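Local atomic coordinates of protein F1 (Vaccinia virus ankara, PDB entry 4D2M), a protein that binds the BH3 domain of Bim and, as a viral Bcl-2-like protein, probably blocks apoptosis of the infected cell. Residues A[124-129]-A[166-171]; A[137-142]-A[172-177]; A[143-148]-A[160-165]. The protein carries 1 engineered substitution. All coordinates share one frame; numbering follows the deposited sequence.

Interaction 1: residues A[124-129]-A[166-171]. Unlike the reference sequence in segment 124-129: Met129 (reference Leu).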
ATOM      1  N   GLU A 124       9.046  18.593  -3.373  1.00 35.60           N
ATOM      2  CA  GLU A 124       9.127  19.900  -4.019  1.00 41.09           C
ATOM      3  C   GLU A 124       8.010  20.814  -3.527  1.00 38.90           C
ATOM      4  O   GLU A 124       8.220  22.007  -3.323  1.00 40.10           O
ATOM      5  CB  GLU A 124       9.059  19.764  -5.542  1.00 44.84           C
ATOM      6  CG  GLU A 124      10.200  18.964  -6.155  1.00 47.16           C
ATOM      7  CD  GLU A 124      11.571  19.531  -5.831  1.00 53.34           C
ATOM      8  OE1 GLU A 124      11.673  20.751  -5.582  1.00 51.91           O
ATOM      9  OE2 GLU A 124      12.548  18.752  -5.820  1.00 58.58           O
ATOM     10  N   VAL A 125       6.821  20.250  -3.344  1.00 35.92           N
ATOM     11  CA  VAL A 125       5.701  20.997  -2.782  1.00 35.87           C
ATOM     12  C   VAL A 125       6.060  21.464  -1.376  1.00 37.05           C
ATOM     13  O   VAL A 125       5.840  22.623  -1.025  1.00 40.44           O
ATOM     14  CB  VAL A 125       4.409  20.137  -2.754  1.00 33.37           C
ATOM     15  CG1 VAL A 125       3.298  20.791  -1.925  1.00 35.18           C
ATOM     16  CG2 VAL A 125       3.916  19.895  -4.167  1.00 35.00           C
ATOM     17  N   ASN A 126       6.619  20.558  -0.579  1.00 33.98           N
ATOM     18  CA  ASN A 126       7.039  20.894   0.772  1.00 35.23           C
ATOM     19  C   ASN A 126       8.027  22.056   0.752  1.00 38.50           C
ATOM     20  O   ASN A 126       7.928  22.981   1.558  1.00 36.77           O
ATOM     21  CB  ASN A 126       7.660  19.676   1.461  1.00 33.88           C
ATOM     22  CG  ASN A 126       8.058  19.957   2.898  1.00 39.09           C
ATOM     23  OD1 ASN A 126       7.204  20.077   3.776  1.00 40.59           O
ATOM     24  ND2 ASN A 126       9.361  20.046   3.148  1.00 37.23           N
ATOM     25  N   THR A 127       8.959  22.013  -0.195  1.00 42.41           N
ATOM     26  CA  THR A 127       9.978  23.049  -0.331  1.00 44.22           C
ATOM     27  C   THR A 127       9.354  24.407  -0.658  1.00 42.62           C
ATOM     28  O   THR A 127       9.711  25.419  -0.057  1.00 44.30           O
ATOM     29  CB  THR A 127      11.004  22.675  -1.426  1.00 46.36           C
ATOM     30  OG1 THR A 127      11.723  21.502  -1.029  1.00 53.41           O
ATOM     31  CG2 THR A 127      11.999  23.804  -1.666  1.00 45.67           C
ATOM     32  N   ILE A 128       8.421  24.420  -1.606  1.00 37.75           N
ATOM     33  CA  ILE A 128       7.773  25.657  -2.044  1.00 43.69           C
ATOM     34  C   ILE A 128       7.016  26.329  -0.903  1.00 40.34           C
ATOM     35  O   ILE A 128       7.070  27.547  -0.742  1.00 45.27           O
ATOM     36  CB  ILE A 128       6.796  25.385  -3.217  1.00 53.03           C
ATOM     37  CG1 ILE A 128       7.580  25.125  -4.510  1.00 54.34           C
ATOM     38  CG2 ILE A 128       5.797  26.541  -3.401  1.00 58.99           C
ATOM     39  CD1 ILE A 128       7.838  26.355  -5.373  1.00 59.21           C
ATOM     40  N   MET A 129       6.316  25.528  -0.108  1.00 40.99           N
ATOM     41  CA  MET A 129       5.460  26.060   0.947  1.00 43.01           C
ATOM     42  C   MET A 129       6.254  26.660   2.100  1.00 48.18           C
ATOM     43  O   MET A 129       5.752  27.518   2.827  1.00 47.12           O
ATOM     44  CB  MET A 129       4.543  24.963   1.481  1.00 42.15           C
ATOM     45  CG  MET A 129       3.382  24.622   0.562  1.00 48.19           C
ATOM     46  SD  MET A 129       2.464  23.183   1.132  1.00110.71           S
ATOM     47  CE  MET A 129       2.118  23.660   2.825  1.00139.66           C
ATOM     48  N   SER A 166      -1.806  15.615   1.647  1.00 28.37           N
ATOM     49  CA  SER A 166      -2.634  16.331   2.614  1.00 33.65           C
ATOM     50  C   SER A 166      -1.814  16.751   3.835  1.00 31.14           C
ATOM     51  O   SER A 166      -1.971  17.861   4.346  1.00 29.17           O
ATOM     52  CB  SER A 166      -3.824  15.473   3.048  1.00 33.80           C
ATOM     53  OG  SER A 166      -3.393  14.248   3.612  1.00 39.92           O
ATOM     54  N   HIS A 167      -0.947  15.859   4.302  1.00 27.93           N
ATOM     55  CA  HIS A 167      -0.015  16.195   5.375  1.00 29.68           C
ATOM     56  C   HIS A 167       0.858  17.372   4.964  1.00 30.94           C
ATOM     57  O   HIS A 167       0.980  18.354   5.694  1.00 30.29           O
ATOM     58  CB  HIS A 167       0.873  14.999   5.728  1.00 33.23           C
ATOM     59  CG  HIS A 167       0.222  14.009   6.643  1.00 37.05           C
ATOM     60  ND1 HIS A 167       0.306  14.099   8.015  1.00 40.56           N
ATOM     61  CD2 HIS A 167      -0.513  12.903   6.382  1.00 37.10           C
ATOM     62  CE1 HIS A 167      -0.355  13.093   8.561  1.00 39.18           C
ATOM     63  NE2 HIS A 167      -0.862  12.353   7.592  1.00 36.78           N
ATOM     64  N   THR A 168       1.457  17.261   3.781  1.00 30.55           N
ATOM     65  CA  THR A 168       2.383  18.268   3.281  1.00 28.07           C
ATOM     66  C   THR A 168       1.714  19.624   3.059  1.00 32.18           C
ATOM     67  O   THR A 168       2.312  20.663   3.332  1.00 33.45           O
ATOM     68  CB  THR A 168       3.026  17.816   1.957  1.00 28.83           C
ATOM     69  OG1 THR A 168       3.571  16.500   2.113  1.00 30.74           O
ATOM     70  CG2 THR A 168       4.134  18.778   1.534  1.00 32.89           C
ATOM     71  N   ILE A 169       0.482  19.614   2.556  1.00 30.44           N
ATOM     72  CA  ILE A 169      -0.225  20.855   2.249  1.00 31.31           C
ATOM     73  C   ILE A 169      -0.738  21.534   3.515  1.00 30.59           C
ATOM     74  O   ILE A 169      -0.716  22.758   3.624  1.00 33.97           O
ATOM     75  CB  ILE A 169      -1.410  20.604   1.291  1.00 35.91           C
ATOM     76  CG1 ILE A 169      -0.896  20.157  -0.077  1.00 33.81           C
ATOM     77  CG2 ILE A 169      -2.254  21.869   1.113  1.00 41.51           C
ATOM     78  CD1 ILE A 169      -1.949  19.511  -0.948  1.00 32.43           C
ATOM     79  N   CYS A 170      -1.204  20.740   4.472  1.00 33.34           N
ATOM     80  CA  CYS A 170      -1.778  21.293   5.691  1.00 35.96           C
ATOM     81  C   CYS A 170      -0.702  21.637   6.712  1.00 32.64           C
ATOM     82  O   CYS A 170      -0.635  21.036   7.783  1.00 35.22           O
ATOM     83  CB  CYS A 170      -2.780  20.315   6.299  1.00 37.08           C
ATOM     84  SG  CYS A 170      -4.222  20.030   5.260  1.00 36.32           S
ATOM     85  N   ASP A 171       0.143  22.604   6.370  1.00 32.97           N
ATOM     86  CA  ASP A 171       1.127  23.114   7.316  1.00 40.45           C
ATOM     87  C   ASP A 171       0.441  24.127   8.223  1.00 47.39           C
ATOM     88  O   ASP A 171      -0.724  24.464   8.008  1.00 50.31           O
ATOM     89  CB  ASP A 171       2.321  23.738   6.587  1.00 42.54           C
ATOM     90  CG  ASP A 171       1.928  24.906   5.698  1.00 45.48           C
ATOM     91  OD1 ASP A 171       0.716  25.134   5.494  1.00 41.74           O
ATOM     92  OD2 ASP A 171       2.841  25.590   5.188  1.00 49.02           O
TER
HETATM   93  O   HOH W   1       4.620  21.052   4.355  1.00 36.88           O
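Met129, where the reference sequence has Leu, reaches across to Thr168, Ile169 and Asp171. Its CB lies 4.1 Å from Asp171 OD2. With CG anti to the carbonyl carbon and chi2 extended (172°), the chain runs straight over to the end of helix 155-169, bringing SD to 3.3 Å from Thr168 O and 3.7 Å from Ile169 CA. A bend at chi3 (53°) then tucks CE among three oxygens, Thr168 O at 3.0 Å, Ile169 O and Asp171 OD2; these approaches are too short for a methyl, so the exact position of CE is doubtful. In this Bcl-2-like helical bundle the segment 166-171 is where helix 155-169 stops, Cys170 forming an inverse gamma turn before Asp171, which also pairs with Arg138, takes the N-cap position of the next helix. One turn back, the methyl CG2 of Thr168 lies 3.6 Å from Asn126 CB, crossing it at about a right angle, and touches Val125 CG1 more loosely; a beta-branched residue offers this methyl while OG1 bonds to Asn122. A water donates to Asn126 OD1 and to Thr168 O (2.6 Å), and Asn126 ND2 bonds to Asn126 of the third subunit.

Interaction 2: residues A[137-142]-A[172-177]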
ATOM      1  N   VAL A 137      -0.948  29.224  -3.201  1.00 36.54           N
ATOM      2  CA  VAL A 137      -0.147  28.078  -3.619  1.00 39.18           C
ATOM      3  C   VAL A 137      -0.663  26.795  -2.968  1.00 37.25           C
ATOM      4  O   VAL A 137      -0.546  25.707  -3.533  1.00 37.77           O
ATOM      5  CB  VAL A 137       1.357  28.282  -3.290  1.00 40.85           C
ATOM      6  CG1 VAL A 137       1.616  28.294  -1.781  1.00 40.72           C
ATOM      7  CG2 VAL A 137       2.202  27.214  -3.975  1.00 39.80           C
ATOM      8  N   ARG A 138      -1.262  26.936  -1.791  1.00 35.21           N
ATOM      9  CA  ARG A 138      -1.804  25.797  -1.066  1.00 34.89           C
ATOM     10  C   ARG A 138      -3.116  25.332  -1.688  1.00 34.01           C
ATOM     11  O   ARG A 138      -3.342  24.132  -1.842  1.00 31.55           O
ATOM     12  CB  ARG A 138      -1.996  26.156   0.407  1.00 33.56           C
ATOM     13  CG  ARG A 138      -0.685  26.173   1.172  1.00 37.61           C
ATOM     14  CD  ARG A 138      -0.658  27.195   2.295  1.00 41.42           C
ATOM     15  NE  ARG A 138       0.602  27.111   3.034  1.00 40.31           N
ATOM     16  CZ  ARG A 138       1.710  27.776   2.716  1.00 42.35           C
ATOM     17  NH1 ARG A 138       1.727  28.601   1.676  1.00 41.31           N
ATOM     18  NH2 ARG A 138       2.807  27.621   3.446  1.00 42.96           N
ATOM     19  N   LEU A 139      -3.968  26.284  -2.051  1.00 29.29           N
ATOM     20  CA  LEU A 139      -5.217  25.976  -2.739  1.00 31.89           C
ATOM     21  C   LEU A 139      -4.957  25.391  -4.125  1.00 32.59           C
ATOM     22  O   LEU A 139      -5.659  24.479  -4.565  1.00 30.73           O
ATOM     23  CB  LEU A 139      -6.085  27.232  -2.864  1.00 33.11           C
ATOM     24  CG  LEU A 139      -6.623  27.827  -1.560  1.00 34.77           C
ATOM     25  CD1 LEU A 139      -7.359  29.131  -1.835  1.00 35.53           C
ATOM     26  CD2 LEU A 139      -7.534  26.839  -0.846  1.00 36.38           C
ATOM     27  N   ALA A 140      -3.947  25.920  -4.809  1.00 32.85           N
ATOM     28  CA  ALA A 140      -3.614  25.462  -6.152  1.00 30.99           C
ATOM     29  C   ALA A 140      -3.090  24.030  -6.126  1.00 28.16           C
ATOM     30  O   ALA A 140      -3.373  23.238  -7.027  1.00 27.96           O
ATOM     31  CB  ALA A 140      -2.594  26.390  -6.786  1.00 36.93           C
ATOM     32  N   THR A 141      -2.325  23.698  -5.093  1.00 27.37           N
ATOM     33  CA  THR A 141      -1.759  22.358  -4.977  1.00 27.48           C
ATOM     34  C   THR A 141      -2.864  21.335  -4.742  1.00 26.75           C
ATOM     35  O   THR A 141      -2.861  20.259  -5.335  1.00 25.30           O
ATOM     36  CB  THR A 141      -0.732  22.266  -3.836  1.00 30.62           C
ATOM     37  OG1 THR A 141       0.291  23.251  -4.029  1.00 34.40           O
ATOM     38  CG2 THR A 141      -0.096  20.883  -3.807  1.00 31.73           C
ATOM     39  N   ILE A 142      -3.804  21.672  -3.867  1.00 25.20           N
ATOM     40  CA  ILE A 142      -4.953  20.814  -3.623  1.00 24.61           C
ATOM     41  C   ILE A 142      -5.705  20.567  -4.928  1.00 25.04           C
ATOM     42  O   ILE A 142      -6.033  19.427  -5.257  1.00 28.50           O
ATOM     43  CB  ILE A 142      -5.906  21.431  -2.580  1.00 24.85           C
ATOM     44  CG1 ILE A 142      -5.198  21.547  -1.229  1.00 24.99           C
ATOM     45  CG2 ILE A 142      -7.166  20.583  -2.428  1.00 24.54           C
ATOM     46  CD1 ILE A 142      -5.917  22.431  -0.222  1.00 29.66           C
ATOM     47  N   ASP A 172       1.159  24.601   9.236  1.00 46.82           N
ATOM     48  CA  ASP A 172       0.593  25.527  10.211  1.00 48.81           C
ATOM     49  C   ASP A 172       0.007  26.755   9.526  1.00 45.51           C
ATOM     50  O   ASP A 172      -1.037  27.267   9.930  1.00 49.84           O
ATOM     51  CB  ASP A 172       1.657  25.950  11.224  1.00 61.49           C
ATOM     52  CG  ASP A 172       2.237  24.773  11.985  1.00 71.33           C
ATOM     53  OD1 ASP A 172       1.480  23.826  12.285  1.00 73.95           O
ATOM     54  OD2 ASP A 172       3.451  24.794  12.279  1.00 73.83           O
ATOM     55  N   CYS A 173       0.683  27.214   8.480  1.00 42.43           N
ATOM     56  CA  CYS A 173       0.242  28.381   7.730  1.00 47.30           C
ATOM     57  C   CYS A 173      -1.124  28.159   7.085  1.00 45.42           C
ATOM     58  O   CYS A 173      -1.998  29.021   7.166  1.00 53.26           O
ATOM     59  CB  CYS A 173       1.275  28.736   6.661  1.00 55.69           C
ATOM     60  SG  CYS A 173       0.656  29.822   5.368  1.00 65.69           S
ATOM     61  N   PHE A 174      -1.308  27.006   6.449  1.00 42.45           N
ATOM     62  CA  PHE A 174      -2.580  26.695   5.802  1.00 40.53           C
ATOM     63  C   PHE A 174      -3.692  26.567   6.832  1.00 38.51           C
ATOM     64  O   PHE A 174      -4.798  27.066   6.630  1.00 37.73           O
ATOM     65  CB  PHE A 174      -2.486  25.405   4.988  1.00 35.15           C
ATOM     66  CG  PHE A 174      -3.735  25.095   4.205  1.00 31.35           C
ATOM     67  CD1 PHE A 174      -4.183  25.958   3.215  1.00 32.83           C
ATOM     68  CD2 PHE A 174      -4.459  23.942   4.457  1.00 31.26           C
ATOM     69  CE1 PHE A 174      -5.332  25.676   2.494  1.00 34.16           C
ATOM     70  CE2 PHE A 174      -5.606  23.653   3.740  1.00 33.13           C
ATOM     71  CZ  PHE A 174      -6.043  24.521   2.757  1.00 33.22           C
ATOM     72  N   VAL A 175      -3.392  25.885   7.932  1.00 38.86           N
ATOM     73  CA  VAL A 175      -4.348  25.719   9.018  1.00 43.82           C
ATOM     74  C   VAL A 175      -4.808  27.078   9.530  1.00 46.08           C
ATOM     75  O   VAL A 175      -6.000  27.299   9.740  1.00 44.90           O
ATOM     76  CB  VAL A 175      -3.736  24.900  10.172  1.00 44.85           C
ATOM     77  CG1 VAL A 175      -4.667  24.860  11.388  1.00 43.15           C
ATOM     78  CG2 VAL A 175      -3.435  23.500   9.697  1.00 42.44           C
ATOM     79  N   ASP A 176      -3.859  27.989   9.716  1.00 46.95           N
ATOM     80  CA  ASP A 176      -4.178  29.327  10.191  1.00 48.81           C
ATOM     81  C   ASP A 176      -5.135  30.026   9.232  1.00 45.01           C
ATOM     82  O   ASP A 176      -6.039  30.736   9.663  1.00 44.30           O
ATOM     83  CB  ASP A 176      -2.904  30.157  10.371  1.00 58.51           C
ATOM     84  CG  ASP A 176      -2.018  29.630  11.484  1.00 69.27           C
ATOM     85  OD1 ASP A 176      -2.528  28.895  12.356  1.00 74.73           O
ATOM     86  OD2 ASP A 176      -0.812  29.955  11.491  1.00 72.66           O
ATOM     87  N   TYR A 177      -4.944  29.812   7.934  1.00 43.85           N
ATOM     88  CA  TYR A 177      -5.811  30.425   6.934  1.00 43.32           C
ATOM     89  C   TYR A 177      -7.238  29.890   7.027  1.00 40.89           C
ATOM     90  O   TYR A 177      -8.193  30.661   7.077  1.00 45.40           O
ATOM     91  CB  TYR A 177      -5.265  30.190   5.524  1.00 45.09           C
ATOM     92  CG  TYR A 177      -4.214  31.185   5.088  1.00 49.65           C
ATOM     93  CD1 TYR A 177      -4.523  32.529   4.937  1.00 57.37           C
ATOM     94  CD2 TYR A 177      -2.916  30.777   4.812  1.00 50.38           C
ATOM     95  CE1 TYR A 177      -3.568  33.442   4.536  1.00 62.16           C
ATOM     96  CE2 TYR A 177      -1.954  31.684   4.409  1.00 57.21           C
ATOM     97  CZ  TYR A 177      -2.286  33.014   4.272  1.00 62.94           C
ATOM     98  OH  TYR A 177      -1.329  33.917   3.869  1.00 69.69           O
TER
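Atom NH1 of Arg138, whose guanidinium meets Cys173, donates to two backbone carbonyls, Asn132 O and Gly134 O, while a salt bridge from NH2 to Asp171 OD2 fixes the other end of the group. Held by these bonds, the flat guanidinium presents one face to Cys173: SG sits over its centre, 3.4 Å above the plane and 3.5 Å from CZ. A thiol suits this spot, being small and polarisable enough to lie against the charged group. The aliphatic part of the same arginine serves a different neighbour. Its CB is 3.6 Å from Phe174 CD1 and its CD 3.7 Å from Phe174 CB, the two side chains sliding past each other in opposite directions with guanidinium and ring planes 22° apart. Phe174 CG stands anti to its own nitrogen (chi1 -175°), which sends the ring out toward helix 135-150. There Leu139 CD2 meets the ring edge at CE1, near the ring plane, and Ile142 CD1 comes to 3.6 Å from CZ. The helix axes pass 11.2 Å apart at 97°, nearly perpendicular. Val137, Ala140 and Thr141 meanwhile pack on the bound peptide, so helix 135-150 is shared between the C-terminal helix and the BH3-binding groove that characterises the Bcl-2 fold.

Interaction 3: residues A[143-148]-A[160-165]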
ATOM      1  N   SER A 143      -5.966  21.639  -5.669  1.00 26.13           N
ATOM      2  CA  SER A 143      -6.684  21.536  -6.935  1.00 29.70           C
ATOM      3  C   SER A 143      -5.931  20.651  -7.923  1.00 30.08           C
ATOM      4  O   SER A 143      -6.534  19.840  -8.623  1.00 29.14           O
ATOM      5  CB  SER A 143      -6.913  22.924  -7.539  1.00 30.76           C
ATOM      6  OG  SER A 143      -7.885  23.648  -6.801  1.00 34.15           O
ATOM      7  N   PHE A 144      -4.614  20.803  -7.980  1.00 28.14           N
ATOM      8  CA  PHE A 144      -3.809  19.988  -8.881  1.00 27.26           C
ATOM      9  C   PHE A 144      -3.832  18.521  -8.456  1.00 26.23           C
ATOM     10  O   PHE A 144      -4.029  17.636  -9.287  1.00 29.13           O
ATOM     11  CB  PHE A 144      -2.369  20.495  -8.940  1.00 28.61           C
ATOM     12  CG  PHE A 144      -1.471  19.641  -9.787  1.00 33.55           C
ATOM     13  CD1 PHE A 144      -1.604  19.631 -11.165  1.00 36.87           C
ATOM     14  CD2 PHE A 144      -0.504  18.841  -9.206  1.00 30.66           C
ATOM     15  CE1 PHE A 144      -0.786  18.843 -11.947  1.00 37.24           C
ATOM     16  CE2 PHE A 144       0.319  18.051  -9.983  1.00 34.79           C
ATOM     17  CZ  PHE A 144       0.178  18.052 -11.354  1.00 35.45           C
ATOM     18  N   ILE A 145      -3.640  18.268  -7.164  1.00 25.19           N
ATOM     19  CA  ILE A 145      -3.657  16.904  -6.642  1.00 28.05           C
ATOM     20  C   ILE A 145      -5.030  16.274  -6.850  1.00 29.64           C
ATOM     21  O   ILE A 145      -5.136  15.080  -7.134  1.00 26.98           O
ATOM     22  CB  ILE A 145      -3.295  16.858  -5.136  1.00 29.96           C
ATOM     23  CG1 ILE A 145      -1.839  17.285  -4.918  1.00 32.69           C
ATOM     24  CG2 ILE A 145      -3.521  15.460  -4.551  1.00 30.38           C
ATOM     25  CD1 ILE A 145      -0.811  16.390  -5.581  1.00 32.43           C
ATOM     26  N   THR A 146      -6.077  17.078  -6.699  1.00 26.62           N
ATOM     27  CA  THR A 146      -7.432  16.605  -6.933  1.00 27.63           C
ATOM     28  C   THR A 146      -7.585  16.171  -8.387  1.00 32.12           C
ATOM     29  O   THR A 146      -8.203  15.149  -8.672  1.00 33.87           O
ATOM     30  CB  THR A 146      -8.471  17.689  -6.601  1.00 31.60           C
ATOM     31  OG1 THR A 146      -8.327  18.080  -5.231  1.00 31.41           O
ATOM     32  CG2 THR A 146      -9.882  17.173  -6.830  1.00 37.37           C
ATOM     33  N   GLU A 147      -7.007  16.946  -9.301  1.00 31.00           N
ATOM     34  CA  GLU A 147      -7.059  16.629 -10.725  1.00 31.24           C
ATOM     35  C   GLU A 147      -6.294  15.346 -11.041  1.00 32.08           C
ATOM     36  O   GLU A 147      -6.719  14.558 -11.884  1.00 31.70           O
ATOM     37  CB  GLU A 147      -6.500  17.788 -11.553  1.00 42.24           C
ATOM     38  CG  GLU A 147      -7.485  18.350 -12.563  1.00 60.45           C
ATOM     39  CD  GLU A 147      -7.848  17.351 -13.642  1.00 66.28           C
ATOM     40  OE1 GLU A 147      -6.931  16.864 -14.335  1.00 73.15           O
ATOM     41  OE2 GLU A 147      -9.050  17.054 -13.798  1.00 62.30           O
ATOM     42  N   LEU A 148      -5.158  15.140 -10.378  1.00 35.13           N
ATOM     43  CA  LEU A 148      -4.406  13.902 -10.547  1.00 38.08           C
ATOM     44  C   LEU A 148      -5.248  12.715 -10.092  1.00 34.62           C
ATOM     45  O   LEU A 148      -5.183  11.636 -10.679  1.00 35.96           O
ATOM     46  CB  LEU A 148      -3.088  13.940  -9.766  1.00 39.45           C
ATOM     47  CG  LEU A 148      -1.980  14.867 -10.277  1.00 42.09           C
ATOM     48  CD1 LEU A 148      -0.715  14.673  -9.460  1.00 37.06           C
ATOM     49  CD2 LEU A 148      -1.685  14.631 -11.747  1.00 47.28           C
ATOM     50  N   LYS A 160      -3.216   6.854  -1.475  1.00 30.61           N
ATOM     51  CA  LYS A 160      -1.870   7.071  -0.961  1.00 31.62           C
ATOM     52  C   LYS A 160      -1.411   8.496  -1.240  1.00 28.66           C
ATOM     53  O   LYS A 160      -0.836   9.155  -0.375  1.00 28.90           O
ATOM     54  CB  LYS A 160      -0.876   6.092  -1.588  1.00 32.83           C
ATOM     55  CG  LYS A 160      -0.838   4.708  -0.964  1.00 45.93           C
ATOM     56  CD  LYS A 160       0.380   3.948  -1.476  1.00 59.60           C
ATOM     57  CE  LYS A 160       0.166   2.448  -1.478  1.00 67.07           C
ATOM     58  NZ  LYS A 160       1.160   1.754  -2.345  1.00 65.77           N
ATOM     59  N   MET A 161      -1.660   8.957  -2.463  1.00 28.61           N
ATOM     60  CA  MET A 161      -1.262  10.297  -2.876  1.00 30.63           C
ATOM     61  C   MET A 161      -1.997  11.352  -2.060  1.00 29.86           C
ATOM     62  O   MET A 161      -1.389  12.307  -1.577  1.00 30.79           O
ATOM     63  CB  MET A 161      -1.537  10.500  -4.369  1.00 31.00           C
ATOM     64  CG  MET A 161      -1.264  11.913  -4.875  1.00 29.13           C
ATOM     65  SD  MET A 161      -1.623  12.096  -6.631  1.00 32.76           S
ATOM     66  CE  MET A 161      -3.395  11.827  -6.660  1.00 27.48           C
ATOM     67  N   PHE A 162      -3.309  11.179  -1.919  1.00 26.91           N
ATOM     68  CA  PHE A 162      -4.127  12.102  -1.134  1.00 24.90           C
ATOM     69  C   PHE A 162      -3.609  12.203   0.296  1.00 27.21           C
ATOM     70  O   PHE A 162      -3.442  13.299   0.831  1.00 30.40           O
ATOM     71  CB  PHE A 162      -5.593  11.652  -1.115  1.00 24.96           C
ATOM     72  CG  PHE A 162      -6.299  11.776  -2.442  1.00 24.65           C
ATOM     73  CD1 PHE A 162      -5.761  12.520  -3.481  1.00 26.01           C
ATOM     74  CD2 PHE A 162      -7.520  11.149  -2.642  1.00 24.90           C
ATOM     75  CE1 PHE A 162      -6.426  12.633  -4.692  1.00 29.81           C
ATOM     76  CE2 PHE A 162      -8.187  11.260  -3.848  1.00 25.03           C
ATOM     77  CZ  PHE A 162      -7.641  12.001  -4.874  1.00 25.56           C
ATOM     78  N   THR A 163      -3.348  11.052   0.906  1.00 29.06           N
ATOM     79  CA  THR A 163      -2.937  11.000   2.302  1.00 28.95           C
ATOM     80  C   THR A 163      -1.614  11.732   2.501  1.00 27.40           C
ATOM     81  O   THR A 163      -1.510  12.617   3.349  1.00 29.79           O
ATOM     82  CB  THR A 163      -2.813   9.544   2.782  1.00 33.43           C
ATOM     83  OG1 THR A 163      -4.072   8.884   2.600  1.00 30.78           O
ATOM     84  CG2 THR A 163      -2.419   9.480   4.254  1.00 40.30           C
ATOM     85  N   LEU A 164      -0.617  11.377   1.698  1.00 25.32           N
ATOM     86  CA  LEU A 164       0.693  12.011   1.775  1.00 25.44           C
ATOM     87  C   LEU A 164       0.611  13.522   1.565  1.00 24.27           C
ATOM     88  O   LEU A 164       1.059  14.297   2.408  1.00 28.27           O
ATOM     89  CB  LEU A 164       1.639  11.392   0.743  1.00 30.72           C
ATOM     90  CG  LEU A 164       2.983  12.091   0.528  1.00 32.62           C
ATOM     91  CD1 LEU A 164       3.721  12.284   1.842  1.00 37.45           C
ATOM     92  CD2 LEU A 164       3.840  11.294  -0.451  1.00 27.07           C
ATOM     93  N   LEU A 165       0.037  13.941   0.443  1.00 22.50           N
ATOM     94  CA  LEU A 165       0.049  15.354   0.084  1.00 24.14           C
ATOM     95  C   LEU A 165      -0.776  16.205   1.047  1.00 24.34           C
ATOM     96  O   LEU A 165      -0.470  17.378   1.254  1.00 27.18           O
ATOM     97  CB  LEU A 165      -0.455  15.545  -1.348  1.00 25.30           C
ATOM     98  CG  LEU A 165       0.629  15.571  -2.430  1.00 27.51           C
ATOM     99  CD1 LEU A 165       1.487  16.831  -2.315  1.00 32.53           C
ATOM    100  CD2 LEU A 165       1.501  14.320  -2.385  1.00 23.40           C
TER
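The Phe162 ring is met at its edge by the backbone carbonyl of Ile145, whose O lies in the ring plane and 3.7 Å from CE1, where the partly positive ring hydrogens suit an oxygen. Beside it, Ile145 CG2 touches CD1 of the same ring at 3.8 Å. Ile145 is the hub, and its two branches divide the work: CG2 serves Phe162, whereas CG1 carries CD1 to within 3.6 Å of Leu165 CG, the two chains meeting at a slant. The flexible chain of Met161 lies against Ile145 and Leu148. Extended through chi1 (175°) and chi2, then turned at chi3, it brings CE to 3.7 Å from Ile145 O and 3.8 Å from Leu148 CB, while its SD lies 3.9 Å from Leu148 CD1. Apolar side chains suit a contact whose centre is about 4 Å from that of the chain. The two helices run antiparallel at 166°, their axes 10.3 Å apart, forming the central hairpin of the Bcl-2-like bundle. Phe121 and Val118 of helix 118-131, Tyr108 and Ala111 of helix 101-111, and Met66 of the second subunit pack around this pair.

How the interactions relate
From the N terminus, the chain first reaches 124-129 in helix 118-131, then passes into helix 135-150, which holds 137-142 and 143-148 end to end. After the turn, helix 155-169 returns: 160-165 closes the short loop of interaction 3 and 166-171, at its end, the longer loop of interaction 1; 172-177, in helix 172-180, closes interaction 2. Interaction 3 is therefore nested within both others, whose own segments alternate and so cross. A salt bridge joins interactions 1 and 2 directly, as does the packing of Ile169 on Thr141. Together the three tie helix 118-131, the central hairpin and C-terminal helix 172-180 into one bundle, and all border the second subunit.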